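Local coordinates for protein aminoglycoside N(6')acetyltransferase (Legionella pneumophila subsp. pneumophila, PDB 3F5B) that probably transfers an acyl group as a GNAT-family enzyme, and is named as an acetyltransferase acting on the 6'-amino group of aminoglycosides, at residues Gly93-Asp98 with Ser122-Thr127; Met115-Ile120 with Glu173-Gln178; Val130-Glu135 with His143-Ala148. All blocks are in the same frame, centred on the assembly; numbering follows the deposited sequence.

Interaction 1: residues Gly93-Asp98 with Ser122-Thr127; sequences GAVTLD and SQFSDT. With CHX (cyclohexane), chain D.
Val95 touches Phe124 and Thr127, each with a different methyl. The contact lies inside a beta-alpha-beta unit of the GNAT fold. Strand 94-101 leads into helix 109-123, which returns the chain to its parallel neighbour, strand 129-132. CG2 of Val95 sits over one face of the Phe124 ring as a CH-pi contact, 4.3 Å from the centroid and 25° off the normal. It is shifted toward the rim, and its nearest ring atom is CE1 of Phe124 at 3.9 Å. CG1 of Val95 meets CG2 of Thr127 at 3.8 Å. With chi1 at 63°, CG1 lies between the backbone N and the carbonyl carbon and CG2 opposite the N, one methyl for each partner. Farther along the strand, OD1 of Asp98 lies 3.2 Å from C3 of cyclohexane, in its pocket.

Phe124 leaves helical geometry just past the helix and starts a type I turn, closed by Thr127 N on Phe124 O at 2.9 Å. Thr81 and Trp67, from other strands of the sheet, also touch Phe124. Beside the ring edge, OG1 of Thr127 gives a hydrogen bond to OD1 of Asp126, 3.1 Å long and nearly in line with the C-O bond.

Interaction 2: residues Met115-Ile120 with Glu173-Gln178; sequences MIHEFI and EDLKKQ
Leu175 pushes its forked end between His117 and Ile120. The two methyls of the fork do different jobs. CD1 stands almost exactly over the middle of the His117 imidazole, 3.6 Å from the centroid and only 6° off the ring normal. This is a CH-pi contact made squarely on the face. All five ring atoms lie at similar distances from the methyl, and CG of His117 is among the nearest at 3.7 Å. CD2 turns to Ile120 instead and meets its CG2 at 4.1 Å, a looser apolar contact. The 171° chi1 of Leu175 puts CG opposite its backbone N, and from there CD1 reaches His117 and CD2 reaches Ile120.

The contact joins two helices of the acetyltransferase fold. Helix 109-123 is the crossover helix between strands 94-101 and 129-132. Helix 172-178 is the short C-terminal helix that follows directly on strand 164-171. Within these segments the nearest CA atoms are those of His117 and Leu175, 7.8 Å apart. No hydrogen bond links the two segments.

The imidazole has a polar partner elsewhere: NE2 of His117 is hydrogen-bonded to the backbone O of Ala148. That bond helps to fix the rotation of the ring whose face receives the leucine methyl. One turn of the C-terminal helix also carries a salt bridge. NZ of Lys176 reaches OE2 of Glu173 at 3.1 Å, on the syn side and 25° out of the carboxylate plane. The same NZ is also very close to the backbone O of Ser125, a probable but unusually short hydrogen bond.

Interaction 3: residues Val130-Glu135 with His143-Ala148; sequences VLINPE and HVYKKA. With CHX (cyclohexane), chain D; EDO (1,2-ethanediol), chain I.
The cyclohexane pocket is lined here by Ile132 and Pro134, at and just beyond the end of strand 129-132, and by Tyr145 of helix 139-148. Asp98, Leu99 and Phe100 complete it. Ile132 packs on one face of the Tyr145 ring. Its CD1 makes a CH-pi contact, 3.7 Å from the centroid and 21° off the normal, displaced toward the hydroxyl end. The closest pair is CD1 of Ile132 and CZ of Tyr145 at 3.4 Å. CG2 of Ile132 lies nearer the root of the ring, 3.6 Å from CD2 of Tyr145. With chi1 at -158°, CG1 points away from the backbone N and CG2 takes the place between N and the carbonyl carbon; this sets CG2 and CD1 over different parts of the same face. Pro134 approaches the ring edge, with its CG 3.9 Å from CD2 of Tyr145.

C5 of cyclohexane lies at the ring edge, near its plane. C4 is the carbon closest to OH of Tyr145, at 3.1 Å. The same OH accepts a weak hydrogen bond from O2 of 1,2-ethanediol at 3.0 Å. This diol, probably from the crystallisation liquor, is also hydrogen-bonded to NH2 of Arg140. Tyr145 thus offers a phenol oxygen at the pocket while aliphatic carbons hold its ring. Such a mixed surface can take an apolar ligand and still leave the hydroxyl able to bond to a polar one.

The centres lie 10 to 14 Å apart, all in one acetyltransferase fold. Interactions 1 and 3 reach the same sheet through strands 94-101 and 129-132, its parallel neighbours, and both touch cyclohexane. Interactions 1 and 2 share helix 109-123. There Phe119 packs on Leu97 and Phe124. Interactions 2 and 3 meet where Ile116 packs on Tyr145 and Ile120 on Val130. Along the chain, interaction 1 closes before interaction 3 opens. Interaction 2 starts between the two segments of interaction 1 and ends after interaction 3. It sets helix 172-178 against helix 109-123, while interactions 1 and 3 tie the chain after that helix, and helix 139-148, to the two parallel strands.

Interaction 1: residues Gly93-Asp98 with Ser122-Thr127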
# COMPACT_ATOMS: atom_id res chain seq x y z
N GLY A 93 -5.02 -13.56 10.75
CA GLY A 93 -4.88 -12.12 10.69
C GLY A 93 -4.80 -11.60 9.25
O GLY A 93 -5.17 -12.30 8.29
N ALA A 94 -4.31 -10.38 9.11
CA ALA A 94 -4.20 -9.76 7.79
C ALA A 94 -3.46 -8.43 7.88
O ALA A 94 -3.46 -7.77 8.93
CB ALA A 94 -5.58 -9.56 7.19
N VAL A 95 -2.83 -8.02 6.78
CA VAL A 95 -2.22 -6.69 6.69
C VAL A 95 -3.02 -5.84 5.71
O VAL A 95 -3.39 -6.31 4.63
CB VAL A 95 -0.71 -6.73 6.31
CG1 VAL A 95 -0.50 -7.33 4.94
CG2 VAL A 95 -0.09 -5.34 6.35
N THR A 96 -3.31 -4.61 6.08
CA THR A 96 -4.01 -3.68 5.19
C THR A 96 -2.95 -2.74 4.62
O THR A 96 -2.12 -2.22 5.37
CB THR A 96 -5.10 -2.87 5.94
OG1 THR A 96 -6.03 -3.78 6.54
CG2 THR A 96 -5.85 -1.91 4.96
N LEU A 97 -3.00 -2.56 3.30
CA LEU A 97 -2.03 -1.78 2.55
C LEU A 97 -2.68 -0.54 1.92
O LEU A 97 -3.78 -0.59 1.36
CB LEU A 97 -1.40 -2.64 1.43
CG LEU A 97 -0.35 -2.04 0.51
CD1 LEU A 97 0.91 -1.59 1.33
CD2 LEU A 97 -0.01 -3.11 -0.55
N ASP A 98 -1.98 0.59 2.05
CA ASP A 98 -2.28 1.78 1.26
C ASP A 98 -1.02 2.13 0.52
O ASP A 98 0.07 2.11 1.12
CB ASP A 98 -2.54 2.95 2.16
CG ASP A 98 -3.98 3.16 2.42
OD1 ASP A 98 -4.55 4.05 1.72
OD2 ASP A 98 -4.52 2.49 3.32
N SER A 122 9.04 -8.97 0.16
CA SER A 122 10.19 -8.46 0.92
C SER A 122 9.87 -8.17 2.40
O SER A 122 10.74 -8.30 3.25
CB SER A 122 10.70 -7.13 0.31
OG SER A 122 11.21 -7.36 -1.01
N GLN A 123 8.64 -7.73 2.67
CA GLN A 123 8.25 -7.25 4.02
C GLN A 123 7.14 -8.09 4.70
O GLN A 123 6.92 -7.98 5.91
CB GLN A 123 7.84 -5.77 3.96
CG GLN A 123 8.95 -4.78 3.46
CD GLN A 123 10.22 -4.82 4.29
OE1 GLN A 123 10.19 -5.21 5.46
NE2 GLN A 123 11.34 -4.48 3.69
N PHE A 124 6.44 -8.91 3.94
CA PHE A 124 5.30 -9.61 4.53
C PHE A 124 5.19 -11.03 4.03
O PHE A 124 4.10 -11.57 3.93
CB PHE A 124 4.00 -8.82 4.27
CG PHE A 124 3.99 -7.47 4.96
CD1 PHE A 124 3.66 -7.39 6.31
CD2 PHE A 124 4.35 -6.32 4.27
CE1 PHE A 124 3.66 -6.15 6.97
CE2 PHE A 124 4.38 -5.07 4.92
CZ PHE A 124 4.03 -4.98 6.28
N SER A 125 6.33 -11.64 3.73
CA SER A 125 6.36 -12.99 3.19
C SER A 125 5.74 -14.04 4.13
O SER A 125 5.30 -15.10 3.69
CB SER A 125 7.80 -13.37 2.85
OG SER A 125 8.53 -13.59 4.05
N ASP A 126 5.75 -13.73 5.42
CA ASP A 126 5.22 -14.52 6.53
C ASP A 126 3.72 -14.25 6.80
O ASP A 126 3.09 -14.90 7.63
CB ASP A 126 5.99 -14.05 7.76
CG ASP A 126 6.24 -12.53 7.73
OD1 ASP A 126 5.31 -11.76 7.34
OD2 ASP A 126 7.36 -12.11 8.06
N THR A 127 3.17 -13.26 6.12
CA THR A 127 1.78 -12.89 6.29
C THR A 127 0.88 -13.72 5.36
O THR A 127 1.32 -14.15 4.29
CB THR A 127 1.66 -11.37 6.04
OG1 THR A 127 2.40 -10.69 7.06
CG2 THR A 127 0.22 -10.89 6.06
C1 CHX D . -5.72 5.19 -2.56
C2 CHX D . -4.24 4.85 -2.39
C3 CHX D . -4.05 3.64 -1.46
C4 CHX D . -4.63 2.36 -2.07
C5 CHX D . -5.87 2.63 -2.95
C6 CHX D . -6.62 3.93 -2.60

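Interaction 2: residues Met115-Ile120 with Glu173-Gln178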
# COMPACT_ATOMS: atom_id res chain seq x y z
N MSE A 115 6.07 -3.66 -8.12
CA MSE A 115 6.38 -3.05 -6.81
C MSE A 115 5.52 -3.66 -5.70
O MSE A 115 6.03 -3.95 -4.59
CB MSE A 115 6.21 -1.54 -6.84
CG MSE A 115 6.80 -0.84 -5.58
SE MSE A 115 5.71 0.71 -5.10
CE MSE A 115 4.12 -0.26 -4.68
N ILE A 116 4.22 -3.82 -5.98
CA ILE A 116 3.32 -4.44 -5.02
C ILE A 116 3.85 -5.83 -4.64
O ILE A 116 3.99 -6.14 -3.44
CB ILE A 116 1.86 -4.54 -5.57
CG1 ILE A 116 1.21 -3.14 -5.65
CG2 ILE A 116 1.04 -5.55 -4.74
CD1 ILE A 116 -0.06 -3.07 -6.49
N HIS A 117 4.15 -6.65 -5.64
CA HIS A 117 4.62 -8.01 -5.37
C HIS A 117 5.94 -8.03 -4.61
O HIS A 117 6.10 -8.79 -3.64
CB HIS A 117 4.75 -8.84 -6.63
CG HIS A 117 3.43 -9.18 -7.26
ND1 HIS A 117 3.34 -9.77 -8.50
CD2 HIS A 117 2.16 -8.97 -6.85
CE1 HIS A 117 2.06 -9.93 -8.81
NE2 HIS A 117 1.33 -9.46 -7.82
N GLU A 118 6.87 -7.19 -5.02
CA GLU A 118 8.16 -7.14 -4.30
C GLU A 118 8.01 -6.63 -2.86
O GLU A 118 8.71 -7.09 -1.96
CB GLU A 118 9.17 -6.29 -5.07
CG GLU A 118 9.63 -6.96 -6.39
CD GLU A 118 10.75 -6.15 -7.05
OE1 GLU A 118 11.12 -5.12 -6.47
OE2 GLU A 118 11.26 -6.54 -8.14
N PHE A 119 7.12 -5.68 -2.64
CA PHE A 119 6.90 -5.19 -1.27
C PHE A 119 6.35 -6.29 -0.36
O PHE A 119 6.87 -6.53 0.75
CB PHE A 119 5.98 -3.99 -1.29
CG PHE A 119 5.64 -3.44 0.07
CD1 PHE A 119 6.62 -2.83 0.87
CD2 PHE A 119 4.34 -3.51 0.54
CE1 PHE A 119 6.29 -2.31 2.14
CE2 PHE A 119 4.00 -2.98 1.82
CZ PHE A 119 4.97 -2.39 2.61
N ILE A 120 5.30 -6.97 -0.84
CA ILE A 120 4.70 -8.06 -0.06
C ILE A 120 5.70 -9.17 0.23
O ILE A 120 5.78 -9.62 1.37
CB ILE A 120 3.44 -8.65 -0.76
CG1 ILE A 120 2.36 -7.58 -0.80
CG2 ILE A 120 2.94 -9.91 0.02
CD1 ILE A 120 1.25 -7.84 -1.83
N GLU A 173 0.27 -16.80 -0.21
CA GLU A 173 0.76 -18.11 -0.63
C GLU A 173 0.45 -18.43 -2.09
O GLU A 173 1.26 -19.05 -2.77
CB GLU A 173 0.32 -19.21 0.34
CG GLU A 173 1.02 -19.16 1.72
CD GLU A 173 2.57 -19.30 1.69
OE1 GLU A 173 3.11 -20.22 1.04
OE2 GLU A 173 3.26 -18.48 2.35
N ASP A 174 -0.69 -17.96 -2.60
CA ASP A 174 -0.95 -17.98 -4.04
C ASP A 174 0.07 -17.15 -4.78
O ASP A 174 0.59 -17.59 -5.81
CB ASP A 174 -2.33 -17.43 -4.37
CG ASP A 174 -3.43 -18.40 -4.07
OD1 ASP A 174 -3.18 -19.63 -4.08
OD2 ASP A 174 -4.57 -17.94 -3.82
N LEU A 175 0.35 -15.95 -4.28
CA LEU A 175 1.35 -15.08 -4.88
C LEU A 175 2.67 -15.82 -5.06
O LEU A 175 3.23 -15.82 -6.15
CB LEU A 175 1.56 -13.79 -4.07
CG LEU A 175 2.76 -12.92 -4.51
CD1 LEU A 175 2.68 -12.56 -6.00
CD2 LEU A 175 2.92 -11.63 -3.66
N LYS A 176 3.15 -16.45 -4.00
CA LYS A 176 4.41 -17.22 -4.05
C LYS A 176 4.37 -18.36 -5.07
O LYS A 176 5.26 -18.50 -5.91
CB LYS A 176 4.76 -17.76 -2.66
CG LYS A 176 5.04 -16.67 -1.63
CD LYS A 176 5.49 -17.29 -0.32
CE LYS A 176 5.56 -16.27 0.79
NZ LYS A 176 5.94 -16.92 2.08
N LYS A 177 3.33 -19.18 -5.00
CA LYS A 177 3.23 -20.33 -5.88
C LYS A 177 3.16 -19.90 -7.35
O LYS A 177 3.64 -20.60 -8.24
CB LYS A 177 2.05 -21.22 -5.50
CG LYS A 177 2.34 -22.11 -4.30
CD LYS A 177 1.07 -22.74 -3.75
CE LYS A 177 1.35 -23.56 -2.49
NZ LYS A 177 0.09 -23.88 -1.74
N GLN A 178 2.58 -18.72 -7.58
CA GLN A 178 2.44 -18.17 -8.93
C GLN A 178 3.60 -17.27 -9.31
O GLN A 178 3.71 -16.82 -10.45
CB GLN A 178 1.11 -17.43 -9.06
CG GLN A 178 -0.11 -18.35 -9.01
CD GLN A 178 -1.35 -17.74 -9.65
OE1 GLN A 178 -1.86 -16.70 -9.20
NE2 GLN A 178 -1.86 -18.40 -10.69

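Interaction 3: residues Val130-Glu135 with His143-Ala148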
# COMPACT_ATOMS: atom_id res chain seq x y z
N VAL A 130 -3.23 -10.00 2.36
CA VAL A 130 -3.12 -8.55 2.23
C VAL A 130 -4.47 -7.99 1.79
O VAL A 130 -5.13 -8.56 0.92
CB VAL A 130 -2.03 -8.08 1.19
CG1 VAL A 130 -1.98 -6.53 1.10
CG2 VAL A 130 -0.66 -8.64 1.57
N LEU A 131 -4.88 -6.88 2.40
CA LEU A 131 -6.11 -6.20 2.01
C LEU A 131 -5.77 -4.83 1.48
O LEU A 131 -4.91 -4.14 2.02
CB LEU A 131 -7.05 -6.07 3.21
CG LEU A 131 -7.45 -7.37 3.90
CD1 LEU A 131 -8.14 -7.06 5.23
CD2 LEU A 131 -8.34 -8.23 3.00
N ILE A 132 -6.48 -4.45 0.41
CA ILE A 132 -6.41 -3.09 -0.15
C ILE A 132 -7.82 -2.57 -0.45
O ILE A 132 -8.71 -3.35 -0.81
CB ILE A 132 -5.46 -3.02 -1.37
CG1 ILE A 132 -4.99 -1.59 -1.60
CG2 ILE A 132 -6.06 -3.68 -2.61
CD1 ILE A 132 -3.56 -1.51 -2.30
N ASN A 133 -8.00 -1.26 -0.30
CA ASN A 133 -9.36 -0.70 -0.23
C ASN A 133 -9.60 0.53 -1.12
O ASN A 133 -9.87 1.61 -0.60
CB ASN A 133 -9.66 -0.33 1.23
CG ASN A 133 -9.74 -1.56 2.13
OD1 ASN A 133 -10.73 -2.29 2.09
ND2 ASN A 133 -8.69 -1.80 2.91
N PRO A 134 -9.50 0.38 -2.46
CA PRO A 134 -9.63 1.60 -3.27
C PRO A 134 -11.07 2.07 -3.44
O PRO A 134 -12.01 1.27 -3.31
CB PRO A 134 -9.06 1.18 -4.62
CG PRO A 134 -9.49 -0.27 -4.71
CD PRO A 134 -9.19 -0.79 -3.32
N GLU A 135 -11.22 3.37 -3.68
CA GLU A 135 -12.49 3.97 -4.10
C GLU A 135 -12.90 3.35 -5.44
O GLU A 135 -12.06 3.22 -6.34
CB GLU A 135 -12.27 5.48 -4.27
CG GLU A 135 -13.51 6.26 -4.59
CD GLU A 135 -13.26 7.75 -4.65
OE1 GLU A 135 -12.17 8.21 -4.28
OE2 GLU A 135 -14.18 8.47 -5.05
N HIS A 143 -7.91 -1.62 -11.37
CA HIS A 143 -7.34 -2.39 -12.46
C HIS A 143 -5.93 -2.93 -12.14
O HIS A 143 -5.62 -4.12 -12.31
CB HIS A 143 -7.29 -1.55 -13.74
CG HIS A 143 -6.70 -2.27 -14.90
ND1 HIS A 143 -7.43 -3.11 -15.70
CD2 HIS A 143 -5.42 -2.33 -15.35
CE1 HIS A 143 -6.65 -3.63 -16.63
NE2 HIS A 143 -5.42 -3.18 -16.44
N VAL A 144 -5.06 -2.04 -11.68
CA VAL A 144 -3.72 -2.48 -11.22
C VAL A 144 -3.81 -3.52 -10.11
O VAL A 144 -3.13 -4.53 -10.14
CB VAL A 144 -2.90 -1.26 -10.74
CG1 VAL A 144 -1.68 -1.70 -9.97
CG2 VAL A 144 -2.57 -0.33 -11.94
N TYR A 145 -4.66 -3.31 -9.11
CA TYR A 145 -4.69 -4.29 -8.01
C TYR A 145 -5.20 -5.63 -8.52
O TYR A 145 -4.68 -6.67 -8.15
CB TYR A 145 -5.53 -3.81 -6.82
CG TYR A 145 -5.07 -2.48 -6.28
CD1 TYR A 145 -3.76 -2.05 -6.48
CD2 TYR A 145 -5.94 -1.64 -5.60
CE1 TYR A 145 -3.32 -0.83 -6.00
CE2 TYR A 145 -5.51 -0.41 -5.11
CZ TYR A 145 -4.20 -0.02 -5.32
OH TYR A 145 -3.75 1.17 -4.85
N LYS A 146 -6.21 -5.61 -9.40
CA LYS A 146 -6.66 -6.86 -10.01
C LYS A 146 -5.52 -7.55 -10.77
O LYS A 146 -5.37 -8.78 -10.70
CB LYS A 146 -7.87 -6.66 -10.95
CG LYS A 146 -9.21 -6.48 -10.22
CD LYS A 146 -10.40 -6.78 -11.13
CE LYS A 146 -10.89 -5.53 -11.77
NZ LYS A 146 -12.16 -5.82 -12.48
N LYS A 147 -4.74 -6.78 -11.52
CA LYS A 147 -3.56 -7.29 -12.24
C LYS A 147 -2.55 -7.95 -11.30
O LYS A 147 -1.91 -8.92 -11.67
CB LYS A 147 -2.83 -6.14 -12.96
CG LYS A 147 -2.84 -6.18 -14.46
CD LYS A 147 -2.00 -5.03 -15.07
CE LYS A 147 -0.63 -5.47 -15.61
NZ LYS A 147 -0.74 -6.32 -16.85
N ALA A 148 -2.43 -7.39 -10.09
CA ALA A 148 -1.53 -7.89 -9.06
C ALA A 148 -2.07 -9.15 -8.39
O ALA A 148 -1.35 -9.83 -7.67
CB ALA A 148 -1.23 -6.79 -8.01
C1 CHX D . -5.72 5.19 -2.56
C2 CHX D . -4.24 4.85 -2.39
C3 CHX D . -4.05 3.64 -1.46
C4 CHX D . -4.63 2.36 -2.07
C5 CHX D . -5.87 2.63 -2.95
C6 CHX D . -6.62 3.93 -2.60
C1 EDO I . -2.96 2.70 -9.35
O1 EDO I . -3.04 3.70 -10.39
C2 EDO I . -1.92 3.09 -8.30
O2 EDO I . -2.43 2.93 -6.96